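Side-chain contacts in glycerol-3-phosphate dehydrogenase [NAD(P)+] (Coxiella burnetii, PDB 3K96), which probably catalyses the NAD(P)H-dependent reduction of dihydroxyacetone phosphate to sn-glycerol 3-phosphate, the precursor of phospholipid synthesis: residues 188-191 / 192-196; 231-234 / 235-238; 280-283 / 284-288. All coordinates share one frame; numbering follows the deposited sequence.

Interaction 1: residues 188-191 / 192-196; sequences DLIE and RLHGQ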
loop_
_atom_site.group_PDB
_atom_site.type_symbol
_atom_site.label_atom_id
_atom_site.label_comp_id
_atom_site.label_asym_id
_atom_site.label_seq_id
_atom_site.Cartn_x
_atom_site.Cartn_y
_atom_site.Cartn_z
ATOM N N ASP A 188 -20.829 1.381 22.352
ATOM C CA ASP A 188 -20.679 2.663 22.991
ATOM C C ASP A 188 -19.532 3.482 22.383
ATOM O O ASP A 188 -19.675 4.671 22.160
ATOM C CB ASP A 188 -20.476 2.494 24.504
ATOM C CG ASP A 188 -21.689 1.881 25.195
ATOM O OD1 ASP A 188 -22.764 1.846 24.565
ATOM O OD2 ASP A 188 -21.567 1.417 26.354
ATOM N N LEU A 189 -18.401 2.854 22.103
ATOM C CA LEU A 189 -17.283 3.596 21.526
ATOM C C LEU A 189 -17.574 4.086 20.118
ATOM O O LEU A 189 -17.285 5.240 19.786
ATOM C CB LEU A 189 -16.018 2.747 21.525
ATOM C CG LEU A 189 -15.413 2.521 22.897
ATOM C CD1 LEU A 189 -14.335 1.406 22.839
ATOM C CD2 LEU A 189 -14.871 3.824 23.445
ATOM N N ILE A 190 -18.142 3.223 19.292
ATOM C CA ILE A 190 -18.459 3.599 17.918
ATOM C C ILE A 190 -19.478 4.732 17.959
ATOM O O ILE A 190 -19.374 5.723 17.231
ATOM C CB ILE A 190 -18.962 2.399 17.122
ATOM C CG1 ILE A 190 -17.803 1.429 16.865
ATOM C CG2 ILE A 190 -19.568 2.823 15.797
ATOM C CD1 ILE A 190 -18.216 0.187 16.152
ATOM N N GLU A 191 -20.458 4.606 18.839
ATOM C CA GLU A 191 -21.432 5.669 18.973
ATOM C C GLU A 191 -20.760 7.011 19.314
ATOM O O GLU A 191 -21.132 8.039 18.769
ATOM C CB GLU A 191 -22.476 5.316 20.017
ATOM C CG GLU A 191 -23.585 6.359 20.075
ATOM C CD GLU A 191 -24.690 6.002 21.049
ATOM O OE1 GLU A 191 -24.405 5.307 22.054
ATOM O OE2 GLU A 191 -25.839 6.438 20.801
ATOM N N ARG A 192 -19.781 7.011 20.216
ATOM C CA ARG A 192 -19.089 8.261 20.552
ATOM C C ARG A 192 -18.205 8.842 19.442
ATOM O O ARG A 192 -18.141 10.054 19.261
ATOM C CB ARG A 192 -18.142 8.051 21.736
ATOM C CG ARG A 192 -18.754 8.086 23.130
ATOM C CD ARG A 192 -17.620 8.086 24.142
ATOM N NE ARG A 192 -18.065 8.124 25.534
ATOM C CZ ARG A 192 -18.298 9.229 26.229
ATOM N NH1 ARG A 192 -18.169 10.416 25.678
ATOM N NH2 ARG A 192 -18.669 9.141 27.494
ATOM N N LEU A 193 -17.498 7.960 18.736
ATOM C CA LEU A 193 -16.473 8.355 17.759
ATOM C C LEU A 193 -16.899 8.467 16.307
ATOM O O LEU A 193 -16.462 9.358 15.586
ATOM C CB LEU A 193 -15.339 7.323 17.813
ATOM C CG LEU A 193 -14.413 7.371 19.022
ATOM C CD1 LEU A 193 -13.727 6.030 19.254
ATOM C CD2 LEU A 193 -13.387 8.520 18.881
ATOM N N HIS A 194 -17.722 7.526 15.880
ATOM C CA HIS A 194 -18.141 7.473 14.511
ATOM C C HIS A 194 -18.883 8.711 14.067
ATOM O O HIS A 194 -19.750 9.230 14.782
ATOM C CB HIS A 194 -19.002 6.252 14.255
ATOM C CG HIS A 194 -19.371 6.103 12.823
ATOM N ND1 HIS A 194 -18.461 5.715 11.864
ATOM C CD2 HIS A 194 -20.537 6.323 12.176
ATOM C CE1 HIS A 194 -19.061 5.679 10.688
ATOM N NE2 HIS A 194 -20.321 6.049 10.849
ATOM N N GLY A 195 -18.532 9.187 12.887
ATOM C CA GLY A 195 -19.159 10.360 12.349
ATOM C C GLY A 195 -18.730 10.623 10.939
ATOM O O GLY A 195 -17.860 9.943 10.397
ATOM N N GLN A 196 -19.389 11.591 10.332
ATOM C CA GLN A 196 -19.140 12.019 8.959
ATOM C C GLN A 196 -17.705 11.852 8.376
ATOM O O GLN A 196 -17.525 11.045 7.471
ATOM C CB GLN A 196 -19.669 13.456 8.783
ATOM C CG GLN A 196 -19.486 14.380 10.010
ATOM C CD GLN A 196 -20.293 13.945 11.250
ATOM O OE1 GLN A 196 -21.235 13.156 11.159
ATOM N NE2 GLN A 196 -19.914 14.468 12.408
HETATM O O HOH W 1 -21.567 8.281 16.188
#

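Interaction 2: residues 231-234 / 235-238; sequences LGSN and ARAA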
loop_
_atom_site.group_PDB
_atom_site.type_symbol
_atom_site.label_atom_id
_atom_site.label_comp_id
_atom_site.label_asym_id
_atom_site.label_seq_id
_atom_site.Cartn_x
_atom_site.Cartn_y
_atom_site.Cartn_z
ATOM N N LEU A 231 16.684 3.650 -3.362
ATOM C CA LEU A 231 16.511 2.419 -4.138
ATOM C C LEU A 231 15.262 2.472 -5.023
ATOM O O LEU A 231 15.050 1.584 -5.863
ATOM C CB LEU A 231 16.502 1.198 -3.225
ATOM C CG LEU A 231 17.856 0.936 -2.561
ATOM C CD1 LEU A 231 17.796 -0.276 -1.654
ATOM C CD2 LEU A 231 18.971 0.755 -3.634
ATOM N N GLY A 232 14.457 3.519 -4.848
ATOM C CA GLY A 232 13.260 3.738 -5.677
ATOM C C GLY A 232 11.913 3.191 -5.193
ATOM O O GLY A 232 11.835 2.398 -4.246
ATOM N N SER A 233 10.856 3.627 -5.881
ATOM C CA SER A 233 9.489 3.262 -5.569
ATOM C C SER A 233 9.118 1.812 -5.814
ATOM O O SER A 233 8.299 1.273 -5.073
ATOM C CB SER A 233 8.535 4.177 -6.302
ATOM O OG SER A 233 8.754 5.485 -5.832
ATOM N N ASN A 234 9.717 1.190 -6.830
ATOM C CA ASN A 234 9.467 -0.225 -7.112
ATOM C C ASN A 234 9.958 -1.064 -5.938
ATOM O O ASN A 234 9.248 -1.968 -5.463
ATOM C CB ASN A 234 10.187 -0.703 -8.398
ATOM C CG ASN A 234 9.597 -0.112 -9.681
ATOM O OD1 ASN A 234 8.470 0.437 -9.689
ATOM N ND2 ASN A 234 10.349 -0.235 -10.787
ATOM N N ALA A 235 11.180 -0.780 -5.485
ATOM C CA ALA A 235 11.767 -1.511 -4.361
ATOM C C ALA A 235 10.935 -1.286 -3.068
ATOM O O ALA A 235 10.741 -2.208 -2.275
ATOM C CB ALA A 235 13.222 -1.105 -4.143
ATOM N N ARG A 236 10.431 -0.083 -2.882
ATOM C CA ARG A 236 9.623 0.191 -1.697
ATOM C C ARG A 236 8.358 -0.643 -1.736
ATOM O O ARG A 236 7.987 -1.212 -0.739
ATOM C CB ARG A 236 9.292 1.673 -1.577
ATOM C CG ARG A 236 8.434 2.002 -0.355
ATOM C CD ARG A 236 8.278 3.468 -0.154
ATOM N NE ARG A 236 7.525 4.091 -1.221
ATOM C CZ ARG A 236 7.302 5.401 -1.318
ATOM N NH1 ARG A 236 7.789 6.227 -0.412
ATOM N NH2 ARG A 236 6.585 5.884 -2.321
ATOM N N ALA A 237 7.711 -0.748 -2.892
ATOM C CA ALA A 237 6.471 -1.518 -3.007
ATOM C C ALA A 237 6.741 -2.991 -2.747
ATOM O O ALA A 237 5.956 -3.666 -2.096
ATOM C CB ALA A 237 5.822 -1.320 -4.398
ATOM N N ALA A 238 7.861 -3.489 -3.254
ATOM C CA ALA A 238 8.241 -4.881 -3.034
ATOM C C ALA A 238 8.461 -5.141 -1.521
ATOM O O ALA A 238 8.081 -6.187 -0.999
ATOM C CB ALA A 238 9.494 -5.219 -3.827
HETATM O O HOH W 2 13.093 0.613 -7.196
HETATM O O HOH W 3 6.323 2.515 -3.512
#

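Interaction 3: residues 280-283 / 284-288; sequences RNRR and FGLAL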
loop_
_atom_site.group_PDB
_atom_site.type_symbol
_atom_site.label_atom_id
_atom_site.label_comp_id
_atom_site.label_asym_id
_atom_site.label_seq_id
_atom_site.Cartn_x
_atom_site.Cartn_y
_atom_site.Cartn_z
ATOM N N ARG A 280 7.487 9.752 11.531
ATOM C CA ARG A 280 8.779 9.923 12.176
ATOM C C ARG A 280 9.645 8.666 12.114
ATOM O O ARG A 280 10.872 8.751 12.142
ATOM C CB ARG A 280 8.568 10.335 13.629
ATOM C CG ARG A 280 7.861 11.676 13.722
ATOM C CD ARG A 280 7.386 12.026 15.096
ATOM N NE ARG A 280 6.780 13.349 15.063
ATOM C CZ ARG A 280 7.449 14.484 15.225
ATOM N NH1 ARG A 280 8.756 14.470 15.454
ATOM N NH2 ARG A 280 6.801 15.636 15.180
ATOM N N ASN A 281 9.002 7.504 12.065
ATOM C CA ASN A 281 9.721 6.238 11.995
ATOM C C ASN A 281 10.303 6.092 10.599
ATOM O O ASN A 281 11.402 5.599 10.433
ATOM C CB ASN A 281 8.825 5.085 12.376
ATOM C CG ASN A 281 8.486 5.094 13.833
ATOM O OD1 ASN A 281 9.364 4.952 14.676
ATOM N ND2 ASN A 281 7.216 5.268 14.146
ATOM N N ARG A 282 9.569 6.586 9.607
ATOM C CA ARG A 282 10.055 6.581 8.244
ATOM C C ARG A 282 11.217 7.601 8.066
ATOM O O ARG A 282 12.192 7.332 7.369
ATOM C CB ARG A 282 8.896 6.865 7.286
ATOM C CG ARG A 282 9.340 7.049 5.860
ATOM C CD ARG A 282 8.153 7.189 4.889
ATOM N NE ARG A 282 8.621 7.913 3.732
ATOM C CZ ARG A 282 9.390 7.386 2.804
ATOM N NH1 ARG A 282 9.752 6.104 2.895
ATOM N NH2 ARG A 282 9.804 8.140 1.788
ATOM N N ARG A 283 11.124 8.753 8.718
ATOM C CA ARG A 283 12.175 9.760 8.581
ATOM C C ARG A 283 13.450 9.266 9.272
ATOM O O ARG A 283 14.567 9.515 8.795
ATOM C CB ARG A 283 11.724 11.116 9.086
ATOM C CG ARG A 283 10.516 11.673 8.296
ATOM C CD ARG A 283 10.384 13.222 8.401
ATOM N NE ARG A 283 10.354 13.711 9.774
ATOM C CZ ARG A 283 9.249 13.848 10.499
ATOM N NH1 ARG A 283 8.061 13.525 9.987
ATOM N NH2 ARG A 283 9.324 14.300 11.740
ATOM N N PHE A 284 13.265 8.537 10.373
ATOM C CA PHE A 284 14.375 7.918 11.048
ATOM C C PHE A 284 15.041 6.951 10.065
ATOM O O PHE A 284 16.242 6.974 9.910
ATOM C CB PHE A 284 13.919 7.162 12.309
ATOM C CG PHE A 284 14.995 6.292 12.934
ATOM C CD1 PHE A 284 16.026 6.850 13.676
ATOM C CD2 PHE A 284 14.953 4.915 12.808
ATOM C CE1 PHE A 284 17.001 6.038 14.268
ATOM C CE2 PHE A 284 15.926 4.107 13.386
ATOM C CZ PHE A 284 16.936 4.674 14.128
ATOM N N GLY A 285 14.259 6.089 9.430
ATOM C CA GLY A 285 14.807 5.156 8.445
ATOM C C GLY A 285 15.534 5.867 7.310
ATOM O O GLY A 285 16.594 5.428 6.872
ATOM N N LEU A 286 14.949 6.948 6.818
ATOM C CA LEU A 286 15.547 7.741 5.740
ATOM C C LEU A 286 16.939 8.168 6.152
ATOM O O LEU A 286 17.896 8.038 5.383
ATOM C CB LEU A 286 14.699 8.976 5.420
ATOM C CG LEU A 286 13.517 8.799 4.468
ATOM C CD1 LEU A 286 12.526 9.959 4.604
ATOM C CD2 LEU A 286 14.013 8.697 3.029
ATOM N N ALA A 287 17.043 8.676 7.369
ATOM C CA ALA A 287 18.319 9.113 7.893
ATOM C C ALA A 287 19.331 7.943 7.916
ATOM O O ALA A 287 20.458 8.095 7.471
ATOM C CB ALA A 287 18.155 9.728 9.270
ATOM N N LEU A 288 18.910 6.776 8.396
ATOM C CA LEU A 288 19.810 5.626 8.442
ATOM C C LEU A 288 20.277 5.255 7.053
ATOM O O LEU A 288 21.434 4.913 6.870
ATOM C CB LEU A 288 19.143 4.402 9.068
ATOM C CG LEU A 288 18.750 4.469 10.536
ATOM C CD1 LEU A 288 18.209 3.102 10.988
ATOM C CD2 LEU A 288 19.936 4.852 11.348
#

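Interaction 1: residues 188-191 / 192-196
His194 N donates to Ile190 O at 2.8 Å, the last of three successive i to i+4 bonds that carry the helix to its end. Before it come Leu193 N to Leu189 O at 2.9 Å, with the donor nearly in line with the C=O bond (162°), and Arg192 N to Asp188 O at 3.0 Å. From His194 on the backbone leaves the helix, and a water takes over: it donates to Glu191 O at 2.6 Å and to His194 O at 2.5 Å, bridging a carbonyl of the last turn to the departing strand connection. The side chain of His194 starts over that same turn. Its CB lies 3.0 Å from Ile190 O and 3.8 Å from Ile190 CG2, a methyl placed there because it stands anti to Ile190 N. The imidazole, its CG likewise anti to the backbone N (chi1 -176°), leads off the helix, and ND1 accepts from Val200 N on strand 198-203. Arg192 presses its CB to 3.5 Å from Leu189 O, then runs extended from CG to NE, away from the turn, and NH2 reaches His30 O. Asp188 also turns outward, to a salt bridge with Arg128. Leu193 packs CB, CG and CD1 in turn against Leu189 O, while its far side meets Leu44 and Leu48 of helix 39-49 and Ile159 of the sheet. This is the C-terminal end of the helix in the beta-alpha-beta unit formed by strand 174-180, helix 183-193 and strand 198-203, beside the Rossmann-type nucleotide-binding domain's first helix.

Interaction 2: residues 231-234 / 235-238
Leu231 and Ala235 meet through their CB atoms at 4.1 Å, an apolar touch between the residue before the N-cap and the first turn of helix 233-253. Ala235 CB also lies 3.7 Å from Leu231 O. That carbonyl does not bond directly to the turn; a water sits between, within 2.6 Å of Leu231 O, and accepts from Ala235 N at 2.9 Å. Gly232, at the N-cap, offers its carbonyl to Arg236 N at 3.2 Å, and the series continues with Ala237 N on Ser233 O and Ala238 N on Asn234 O. A second water donates to Ser233 O at 2.8 Å and accepts from Arg236 NE at 3.0 Å, in the plane of the guanidinium at its edge. The arginine chain makes this possible: CG is anti to the backbone N (chi1 179°), and a bend at chi3 (66°) brings NE back beside the turn while NH1 goes on to a salt bridge with Asp227 of helix 206-228. Ser233 OG stays 4.1 Å from Arg236 NH2 and bonds instead to Asp276 of the second subunit. That subunit supplies much of the polar outer shell, and helix 341-349 backs Leu231 and Ala235. Glu167 of the second subunit accepts from the backbone N atoms of both Ser233 and Asn234, a negative charge that probably suits the helix dipole, and its Leu164 N and Thr174 OG1 hold the Asn234 amide at both ends. The geometry is that of a helix N-terminus with Gly232 at the N-cap, its first-turn N-H groups bound by a partner-subunit carboxylate at the dimer interface.

Interaction 3: residues 280-283 / 284-288
Leu286 lies along the carbonyls of the preceding turn. Its CB is 3.4 Å from Arg283 O and 3.6 Å from Arg282 O; CG, anti to the carbonyl carbon and beside the backbone N (chi1 -84°), is 3.5 Å from Arg282 O. CD1 passes this same oxygen at 3.8 Å, touches Arg283 CA, and ends over one face of the Arg282 guanidinium, 4.2 Å above its plane and offset toward the rim. The backbone beneath is regular helix: Leu286 N bonds to Arg282 O at 2.8 Å, with Phe284, Gly285 and Ala287 likewise donating four residues back, Phe284 N from above the carbonyl plane of Arg280. Two residues earlier, Phe284 rests CB at 3.4 Å from Arg280 O, with Asn281 O at the ring edge near its plane. Leu288 CG lies 4.0 Å above one ring face, toward the rim, and the ring packs among Ile221, Ala297 and Ile301. Arg283 bends at chi3 (-54°), folding back along the helix, and NH1 donates to Asn277 O. Arg282 NH1 forms a salt bridge with Asp227, and Asn281 OD1 accepts from Gly307 N. Arg280 and Asn281 are predicted to bind sn-glycerol 3-phosphate, and Arg280 also NADPH. CD1 over the Arg282 guanidinium probably screens part of that face from water, while NH1 pairs with Asp227; the Phe284 side of the helix is mainly apolar, and the Arg282 side carries a charge matched by that aspartate.

How the interactions relate
Following the chain, the three contacts come in series, none nested in or crossing another, and each closes only a single helical turn. Interaction 1 ends helix 183-193 and leads into strand 198-203 at the edge of the sheet. After the long helix 206-228, interaction 2 opens helix 233-253 against the second subunit. Interaction 3 then forms the start of helix 280-290 and contributes residues to the predicted substrate site. Interactions 2 and 3 have centres about 16 Å apart and share Asp227, which pairs with an arginine from each and lies beside their close like charges. Interaction 1 stands apart, its centre about 34 Å from that of interaction 3.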